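Local coordinates for protein ORF 37 (Human herpesvirus 8 type M, PDB 3FHD) that cuts double-stranded and single-stranded DNA as an endonuclease and exonuclease and helps process non-linear or branched viral DNA intermediates, promoting production of packaged unit-length linear genomes, at residues A[29-41]-A[53-67]. Numbering follows the deposited sequence.
Sequences PADLFSEDYLVDT and VLASLSFSKFLKHAK
Ala30 makes the first bond across, its N donating to Ser56 OG at 3.1 Å, while its CB rests on Val53 CG1 and Leu57 CD2. Asp31 starts out pointing away from segment 53-67, but with CG anti to the backbone N (chi1 -168°) its carboxylate ends near His65. There OD1 takes Phe33 N from above the carboxylate plane, an Asx turn within a type I beta turn, and also a weak, bent bond from His65 NE2 at 2.8 Å. Leu32 splits its branches: CD2 meets Leu57 CD2 and CD1 lies 3.9 Å from Phe62 CD1. Phe33 turns its edge into the face of His65, planes at 60°, and its CZ touches Phe62 CE1 at 3.4 Å, rim to rim, completing an aromatic cluster. His65 ND1 accepts from Lys67 N in the ring plane, capping helix 66-72; this bond and the Phe33 edge limit how the ring can turn. Farther on, Leu38 and Thr41 close over Val53 CG1. This is structural packing in a PD-(D/E)XK-superfamily nuclease, joining the modelled N-terminus to the end of helix 47-55, Phe62 of helix 59-64 and the start of helix 66-72, with Leu32 and Leu57 reaching helix 83-100 and Phe33 meeting Phe91 there, well away from the magnesium site.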
ATOM      1  N   PRO A  29     -21.981 -17.904  -9.254  1.00 51.07           N
ATOM      2  CA  PRO A  29     -21.877 -16.827  -8.255  1.00 50.52           C
ATOM      3  C   PRO A  29     -22.059 -17.333  -6.821  1.00 49.73           C
ATOM      4  O   PRO A  29     -22.477 -18.479  -6.603  1.00 50.69           O
ATOM      5  CB  PRO A  29     -23.038 -15.882  -8.629  1.00 50.86           C
ATOM      6  CG  PRO A  29     -24.004 -16.754  -9.399  1.00 51.00           C
ATOM      7  CD  PRO A  29     -23.104 -17.678 -10.185  1.00 51.15           C
ATOM      8  N   ALA A  30     -21.717 -16.489  -5.855  1.00 47.84           N
ATOM      9  CA  ALA A  30     -21.952 -16.794  -4.454  1.00 45.80           C
ATOM     10  C   ALA A  30     -22.946 -15.787  -3.925  1.00 44.13           C
ATOM     11  O   ALA A  30     -23.100 -14.692  -4.470  1.00 43.69           O
ATOM     12  CB  ALA A  30     -20.657 -16.738  -3.652  1.00 46.03           C
ATOM     13  N   ASP A  31     -23.630 -16.164  -2.860  1.00 42.08           N
ATOM     14  CA  ASP A  31     -24.633 -15.298  -2.303  1.00 40.05           C
ATOM     15  C   ASP A  31     -24.196 -14.882  -0.906  1.00 38.18           C
ATOM     16  O   ASP A  31     -24.205 -15.701   0.013  1.00 37.75           O
ATOM     17  CB  ASP A  31     -25.988 -16.021  -2.292  1.00 40.35           C
ATOM     18  CG  ASP A  31     -27.165 -15.088  -1.997  1.00 40.49           C
ATOM     19  OD1 ASP A  31     -26.962 -13.868  -1.819  1.00 39.60           O
ATOM     20  OD2 ASP A  31     -28.308 -15.593  -1.940  1.00 41.54           O
ATOM     21  N   LEU A  32     -23.819 -13.609  -0.749  1.00 35.69           N
ATOM     22  CA  LEU A  32     -23.536 -13.076   0.585  1.00 33.69           C
ATOM     23  C   LEU A  32     -24.764 -13.172   1.482  1.00 32.50           C
ATOM     24  O   LEU A  32     -24.654 -13.137   2.695  1.00 32.07           O
ATOM     25  CB  LEU A  32     -23.023 -11.619   0.534  1.00 33.57           C
ATOM     26  CG  LEU A  32     -21.548 -11.346   0.185  1.00 33.29           C
ATOM     27  CD1 LEU A  32     -21.228  -9.850   0.206  1.00 33.57           C
ATOM     28  CD2 LEU A  32     -20.606 -12.127   1.087  1.00 31.84           C
ATOM     29  N   PHE A  33     -25.938 -13.286   0.872  1.00 32.07           N
ATOM     30  CA  PHE A  33     -27.191 -13.372   1.619  1.00 31.55           C
ATOM     31  C   PHE A  33     -27.682 -14.803   1.798  1.00 31.72           C
ATOM     32  O   PHE A  33     -28.615 -15.057   2.561  1.00 31.85           O
ATOM     33  CB  PHE A  33     -28.247 -12.443   0.997  1.00 31.46           C
ATOM     34  CG  PHE A  33     -27.870 -10.991   1.088  1.00 30.91           C
ATOM     35  CD1 PHE A  33     -28.002 -10.309   2.287  1.00 31.52           C
ATOM     36  CD2 PHE A  33     -27.334 -10.326  -0.010  1.00 30.76           C
ATOM     37  CE1 PHE A  33     -27.623  -8.962   2.389  1.00 32.87           C
ATOM     38  CE2 PHE A  33     -26.953  -8.984   0.069  1.00 30.77           C
ATOM     39  CZ  PHE A  33     -27.099  -8.298   1.271  1.00 31.46           C
ATOM     40  N   SER A  34     -27.037 -15.743   1.113  1.00 31.59           N
ATOM     41  CA  SER A  34     -27.380 -17.155   1.263  1.00 31.73           C
ATOM     42  C   SER A  34     -26.880 -17.647   2.613  1.00 31.17           C
ATOM     43  O   SER A  34     -25.836 -17.215   3.084  1.00 31.13           O
ATOM     44  CB  SER A  34     -26.747 -17.991   0.155  1.00 31.47           C
ATOM     45  OG  SER A  34     -26.912 -19.377   0.429  1.00 34.46           O
ATOM     46  N   GLU A  35     -27.616 -18.560   3.230  1.00 31.20           N
ATOM     47  CA  GLU A  35     -27.167 -19.150   4.499  1.00 30.71           C
ATOM     48  C   GLU A  35     -26.261 -20.383   4.300  1.00 30.06           C
ATOM     49  O   GLU A  35     -25.702 -20.896   5.275  1.00 30.06           O
ATOM     50  CB  GLU A  35     -28.357 -19.463   5.422  1.00 31.10           C
ATOM     51  N   ASP A  36     -26.114 -20.837   3.046  1.00 29.13           N
ATOM     52  CA  ASP A  36     -25.200 -21.929   2.687  1.00 28.42           C
ATOM     53  C   ASP A  36     -23.784 -21.652   3.150  1.00 27.62           C
ATOM     54  O   ASP A  36     -23.338 -20.489   3.153  1.00 27.81           O
ATOM     55  CB  ASP A  36     -25.160 -22.112   1.177  1.00 28.81           C
ATOM     56  CG  ASP A  36     -26.483 -22.600   0.599  1.00 31.05           C
ATOM     57  OD1 ASP A  36     -27.177 -23.447   1.234  1.00 34.42           O
ATOM     58  OD2 ASP A  36     -26.817 -22.149  -0.519  1.00 32.42           O
ATOM     59  N   TYR A  37     -23.057 -22.698   3.523  1.00 25.95           N
ATOM     60  CA  TYR A  37     -21.663 -22.500   3.924  1.00 24.90           C
ATOM     61  C   TYR A  37     -20.755 -22.383   2.703  1.00 22.84           C
ATOM     62  O   TYR A  37     -20.897 -23.137   1.754  1.00 21.78           O
ATOM     63  CB  TYR A  37     -21.208 -23.600   4.901  1.00 26.32           C
ATOM     64  CG  TYR A  37     -21.975 -23.532   6.217  1.00 28.53           C
ATOM     65  CD1 TYR A  37     -21.927 -22.384   7.007  1.00 30.80           C
ATOM     66  CD2 TYR A  37     -22.754 -24.599   6.664  1.00 31.21           C
ATOM     67  CE1 TYR A  37     -22.634 -22.283   8.201  1.00 31.21           C
ATOM     68  CE2 TYR A  37     -23.466 -24.516   7.880  1.00 31.23           C
ATOM     69  CZ  TYR A  37     -23.398 -23.347   8.635  1.00 31.57           C
ATOM     70  OH  TYR A  37     -24.089 -23.223   9.833  1.00 32.16           O
ATOM     71  N   LEU A  38     -19.846 -21.411   2.722  1.00 21.10           N
ATOM     72  CA  LEU A  38     -18.936 -21.172   1.591  1.00 19.96           C
ATOM     73  C   LEU A  38     -18.123 -22.416   1.222  1.00 19.22           C
ATOM     74  O   LEU A  38     -17.930 -22.727   0.041  1.00 18.32           O
ATOM     75  CB  LEU A  38     -17.972 -20.027   1.898  1.00 19.38           C
ATOM     76  CG  LEU A  38     -17.065 -19.632   0.722  1.00 20.15           C
ATOM     77  CD1 LEU A  38     -17.854 -19.174  -0.512  1.00 19.58           C
ATOM     78  CD2 LEU A  38     -16.022 -18.589   1.144  1.00 19.06           C
ATOM     79  N   VAL A  39     -17.624 -23.120   2.229  1.00 18.60           N
ATOM     80  CA  VAL A  39     -16.903 -24.358   1.946  1.00 19.60           C
ATOM     81  C   VAL A  39     -17.763 -25.333   1.108  1.00 19.13           C
ATOM     82  O   VAL A  39     -17.235 -26.064   0.271  1.00 19.58           O
ATOM     83  CB  VAL A  39     -16.301 -24.989   3.234  1.00 19.81           C
ATOM     84  CG1 VAL A  39     -15.532 -26.272   2.913  1.00 21.51           C
ATOM     85  CG2 VAL A  39     -15.365 -23.956   3.916  1.00 20.47           C
ATOM     86  N   ASP A  40     -19.079 -25.332   1.301  1.00 19.11           N
ATOM     87  CA  ASP A  40     -19.932 -26.210   0.498  1.00 20.04           C
ATOM     88  C   ASP A  40     -20.150 -25.706  -0.935  1.00 19.81           C
ATOM     89  O   ASP A  40     -20.265 -26.507  -1.878  1.00 20.33           O
ATOM     90  CB  ASP A  40     -21.277 -26.462   1.184  1.00 20.21           C
ATOM     91  CG  ASP A  40     -21.134 -27.225   2.499  1.00 22.53           C
ATOM     92  OD1 ASP A  40     -20.100 -27.915   2.709  1.00 21.71           O
ATOM     93  OD2 ASP A  40     -22.067 -27.114   3.330  1.00 22.93           O
ATOM     94  N   THR A  41     -20.266 -24.391  -1.067  1.00 19.12           N
ATOM     95  CA  THR A  41     -20.358 -23.681  -2.353  1.00 19.31           C
ATOM     96  C   THR A  41     -19.115 -23.977  -3.207  1.00 19.03           C
ATOM     97  O   THR A  41     -19.225 -24.331  -4.377  1.00 19.56           O
ATOM     98  CB  THR A  41     -20.480 -22.136  -2.085  1.00 19.32           C
ATOM     99  OG1 THR A  41     -21.657 -21.880  -1.305  1.00 20.94           O
ATOM    100  CG2 THR A  41     -20.532 -21.302  -3.381  1.00 19.39           C
ATOM    101  N   VAL A  53     -16.014 -17.504  -7.814  1.00 23.00           N
ATOM    102  CA  VAL A  53     -16.953 -17.413  -6.703  1.00 21.09           C
ATOM    103  C   VAL A  53     -16.453 -16.367  -5.709  1.00 21.20           C
ATOM    104  O   VAL A  53     -17.217 -15.506  -5.290  1.00 20.51           O
ATOM    105  CB  VAL A  53     -17.196 -18.784  -6.013  1.00 20.55           C
ATOM    106  CG1 VAL A  53     -17.805 -18.620  -4.627  1.00 19.78           C
ATOM    107  CG2 VAL A  53     -18.107 -19.644  -6.873  1.00 19.92           C
ATOM    108  N   LEU A  54     -15.173 -16.420  -5.371  1.00 21.60           N
ATOM    109  CA  LEU A  54     -14.626 -15.486  -4.405  1.00 23.12           C
ATOM    110  C   LEU A  54     -14.638 -14.038  -4.925  1.00 23.50           C
ATOM    111  O   LEU A  54     -14.929 -13.109  -4.161  1.00 23.77           O
ATOM    112  CB  LEU A  54     -13.227 -15.936  -3.964  1.00 24.12           C
ATOM    113  CG  LEU A  54     -13.234 -16.951  -2.810  1.00 26.92           C
ATOM    114  CD1 LEU A  54     -11.951 -17.725  -2.784  1.00 29.75           C
ATOM    115  CD2 LEU A  54     -13.414 -16.209  -1.494  1.00 28.97           C
ATOM    116  N   ALA A  55     -14.349 -13.845  -6.214  1.00 23.77           N
ATOM    117  CA  ALA A  55     -14.415 -12.484  -6.791  1.00 24.25           C
ATOM    118  C   ALA A  55     -15.836 -11.925  -6.679  1.00 23.92           C
ATOM    119  O   ALA A  55     -16.016 -10.722  -6.576  1.00 24.11           O
ATOM    120  CB  ALA A  55     -13.933 -12.464  -8.270  1.00 23.79           C
ATOM    121  N   SER A  56     -16.839 -12.807  -6.662  1.00 21.68           N
ATOM    122  CA  SER A  56     -18.229 -12.368  -6.495  1.00 21.77           C
ATOM    123  C   SER A  56     -18.658 -11.888  -5.099  1.00 20.91           C
ATOM    124  O   SER A  56     -19.836 -11.553  -4.897  1.00 21.76           O
ATOM    125  CB  SER A  56     -19.205 -13.439  -6.981  1.00 21.96           C
ATOM    126  OG  SER A  56     -19.356 -14.477  -6.016  1.00 23.87           O
ATOM    127  N   LEU A  57     -17.731 -11.884  -4.146  1.00 18.56           N
ATOM    128  CA  LEU A  57     -18.033 -11.463  -2.773  1.00 17.71           C
ATOM    129  C   LEU A  57     -17.623  -9.992  -2.548  1.00 16.22           C
ATOM    130  O   LEU A  57     -17.399  -9.576  -1.426  1.00 16.62           O
ATOM    131  CB  LEU A  57     -17.341 -12.399  -1.782  1.00 16.52           C
ATOM    132  CG  LEU A  57     -17.765 -13.896  -1.860  1.00 18.29           C
ATOM    133  CD1 LEU A  57     -17.170 -14.673  -0.692  1.00 18.26           C
ATOM    134  CD2 LEU A  57     -19.264 -14.054  -1.876  1.00 17.74           C
ATOM    135  N   SER A  58     -17.519  -9.236  -3.638  1.00 15.71           N
ATOM    136  CA  SER A  58     -17.080  -7.826  -3.631  1.00 15.50           C
ATOM    137  C   SER A  58     -18.164  -6.854  -3.109  1.00 15.54           C
ATOM    138  O   SER A  58     -19.346  -7.164  -3.137  1.00 16.09           O
ATOM    139  CB  SER A  58     -16.698  -7.442  -5.072  1.00 16.00           C
ATOM    140  OG  SER A  58     -17.861  -7.397  -5.880  1.00 18.42           O
ATOM    141  N   PHE A  59     -17.762  -5.663  -2.699  1.00 15.03           N
ATOM    142  CA  PHE A  59     -18.701  -4.596  -2.324  1.00 15.08           C
ATOM    143  C   PHE A  59     -19.654  -4.282  -3.511  1.00 15.33           C
ATOM    144  O   PHE A  59     -20.831  -4.056  -3.305  1.00 14.79           O
ATOM    145  CB  PHE A  59     -17.888  -3.350  -1.959  1.00 15.46           C
ATOM    146  CG  PHE A  59     -18.688  -2.221  -1.246  1.00 15.87           C
ATOM    147  CD1 PHE A  59     -19.600  -2.492  -0.242  1.00 15.33           C
ATOM    148  CD2 PHE A  59     -18.416  -0.887  -1.538  1.00 19.67           C
ATOM    149  CE1 PHE A  59     -20.320  -1.448   0.409  1.00 19.15           C
ATOM    150  CE2 PHE A  59     -19.129   0.179  -0.855  1.00 18.21           C
ATOM    151  CZ  PHE A  59     -20.043  -0.123   0.126  1.00 17.15           C
ATOM    152  N   SER A  60     -19.131  -4.258  -4.735  1.00 16.15           N
ATOM    153  CA  SER A  60     -19.948  -3.943  -5.924  1.00 17.39           C
ATOM    154  C   SER A  60     -21.083  -4.954  -6.104  1.00 18.47           C
ATOM    155  O   SER A  60     -22.245  -4.557  -6.297  1.00 18.54           O
ATOM    156  CB  SER A  60     -19.068  -3.823  -7.184  1.00 18.39           C
ATOM    157  OG  SER A  60     -18.071  -2.800  -7.017  1.00 20.57           O
ATOM    158  N   LYS A  61     -20.763  -6.252  -6.021  1.00 18.27           N
ATOM    159  CA  LYS A  61     -21.778  -7.284  -6.168  1.00 19.95           C
ATOM    160  C   LYS A  61     -22.758  -7.277  -4.983  1.00 19.75           C
ATOM    161  O   LYS A  61     -23.941  -7.551  -5.146  1.00 20.48           O
ATOM    162  CB  LYS A  61     -21.134  -8.664  -6.332  1.00 21.11           C
ATOM    163  CG  LYS A  61     -20.292  -8.845  -7.616  1.00 23.74           C
ATOM    164  CD  LYS A  61     -21.103  -8.696  -8.888  1.00 30.15           C
ATOM    165  CE  LYS A  61     -20.379  -9.333 -10.108  1.00 30.86           C
ATOM    166  NZ  LYS A  61     -18.927  -8.918 -10.242  1.00 36.46           N
ATOM    167  N   PHE A  62     -22.256  -6.996  -3.782  1.00 19.29           N
ATOM    168  CA  PHE A  62     -23.119  -6.730  -2.629  1.00 18.66           C
ATOM    169  C   PHE A  62     -24.195  -5.633  -2.951  1.00 18.33           C
ATOM    170  O   PHE A  62     -25.394  -5.849  -2.772  1.00 17.30           O
ATOM    171  CB  PHE A  62     -22.232  -6.372  -1.423  1.00 19.83           C
ATOM    172  CG  PHE A  62     -22.990  -5.908  -0.211  1.00 20.19           C
ATOM    173  CD1 PHE A  62     -23.663  -6.821   0.599  1.00 20.88           C
ATOM    174  CD2 PHE A  62     -23.002  -4.572   0.128  1.00 20.41           C
ATOM    175  CE1 PHE A  62     -24.350  -6.380   1.736  1.00 23.80           C
ATOM    176  CE2 PHE A  62     -23.692  -4.112   1.261  1.00 23.67           C
ATOM    177  CZ  PHE A  62     -24.364  -5.020   2.064  1.00 21.53           C
ATOM    178  N   LEU A  63     -23.769  -4.471  -3.445  1.00 17.73           N
ATOM    179  CA  LEU A  63     -24.674  -3.349  -3.657  1.00 18.44           C
ATOM    180  C   LEU A  63     -25.640  -3.571  -4.834  1.00 18.57           C
ATOM    181  O   LEU A  63     -26.688  -2.896  -4.943  1.00 18.67           O
ATOM    182  CB  LEU A  63     -23.869  -2.055  -3.868  1.00 18.11           C
ATOM    183  CG  LEU A  63     -23.027  -1.580  -2.692  1.00 20.13           C
ATOM    184  CD1 LEU A  63     -22.271  -0.297  -3.092  1.00 18.91           C
ATOM    185  CD2 LEU A  63     -23.905  -1.378  -1.465  1.00 18.88           C
ATOM    186  N   LYS A  64     -25.293  -4.530  -5.691  1.00 18.91           N
ATOM    187  CA  LYS A  64     -26.065  -4.860  -6.896  1.00 19.01           C
ATOM    188  C   LYS A  64     -27.058  -5.978  -6.606  1.00 19.19           C
ATOM    189  O   LYS A  64     -27.940  -6.240  -7.421  1.00 18.82           O
ATOM    190  CB  LYS A  64     -25.135  -5.287  -8.049  1.00 19.00           C
ATOM    191  CG  LYS A  64     -24.302  -4.137  -8.656  1.00 22.37           C
ATOM    192  CD  LYS A  64     -24.987  -3.565  -9.863  1.00 25.24           C
ATOM    193  CE  LYS A  64     -24.488  -2.170 -10.252  1.00 26.87           C
ATOM    194  NZ  LYS A  64     -24.642  -1.991 -11.740  1.00 30.67           N
ATOM    195  N   HIS A  65     -26.915  -6.629  -5.449  1.00 19.08           N
ATOM    196  CA  HIS A  65     -27.781  -7.785  -5.092  1.00 19.46           C
ATOM    197  C   HIS A  65     -29.252  -7.353  -5.004  1.00 19.07           C
ATOM    198  O   HIS A  65     -29.537  -6.223  -4.615  1.00 19.45           O
ATOM    199  CB  HIS A  65     -27.306  -8.393  -3.758  1.00 19.83           C
ATOM    200  CG  HIS A  65     -27.913  -9.729  -3.441  1.00 21.20           C
ATOM    201  ND1 HIS A  65     -29.217  -9.872  -3.013  1.00 24.17           N
ATOM    202  CD2 HIS A  65     -27.392 -10.982  -3.473  1.00 24.10           C
ATOM    203  CE1 HIS A  65     -29.482 -11.154  -2.813  1.00 23.15           C
ATOM    204  NE2 HIS A  65     -28.394 -11.850  -3.092  1.00 24.47           N
ATOM    205  N   ALA A  66     -30.182  -8.241  -5.353  1.00 19.14           N
ATOM    206  CA  ALA A  66     -31.614  -7.941  -5.275  1.00 19.16           C
ATOM    207  C   ALA A  66     -32.079  -7.418  -3.904  1.00 19.33           C
ATOM    208  O   ALA A  66     -32.908  -6.509  -3.830  1.00 19.50           O
ATOM    209  CB  ALA A  66     -32.448  -9.172  -5.702  1.00 19.21           C
ATOM    210  N   LYS A  67     -31.531  -7.973  -2.828  1.00 19.46           N
ATOM    211  CA  LYS A  67     -31.928  -7.601  -1.476  1.00 19.65           C
ATOM    212  C   LYS A  67     -31.474  -6.189  -1.053  1.00 19.66           C
ATOM    213  O   LYS A  67     -32.209  -5.512  -0.343  1.00 20.34           O
ATOM    214  CB  LYS A  67     -31.497  -8.678  -0.471  1.00 20.43           C
ATOM    215  CG  LYS A  67     -32.116 -10.071  -0.718  1.00 22.36           C
ATOM    216  CD  LYS A  67     -32.018 -10.928   0.552  1.00 24.43           C
ATOM    217  CE  LYS A  67     -32.744 -12.267   0.457  1.00 24.90           C
ATOM    218  NZ  LYS A  67     -31.810 -13.447   0.391  1.00 27.51           N
TER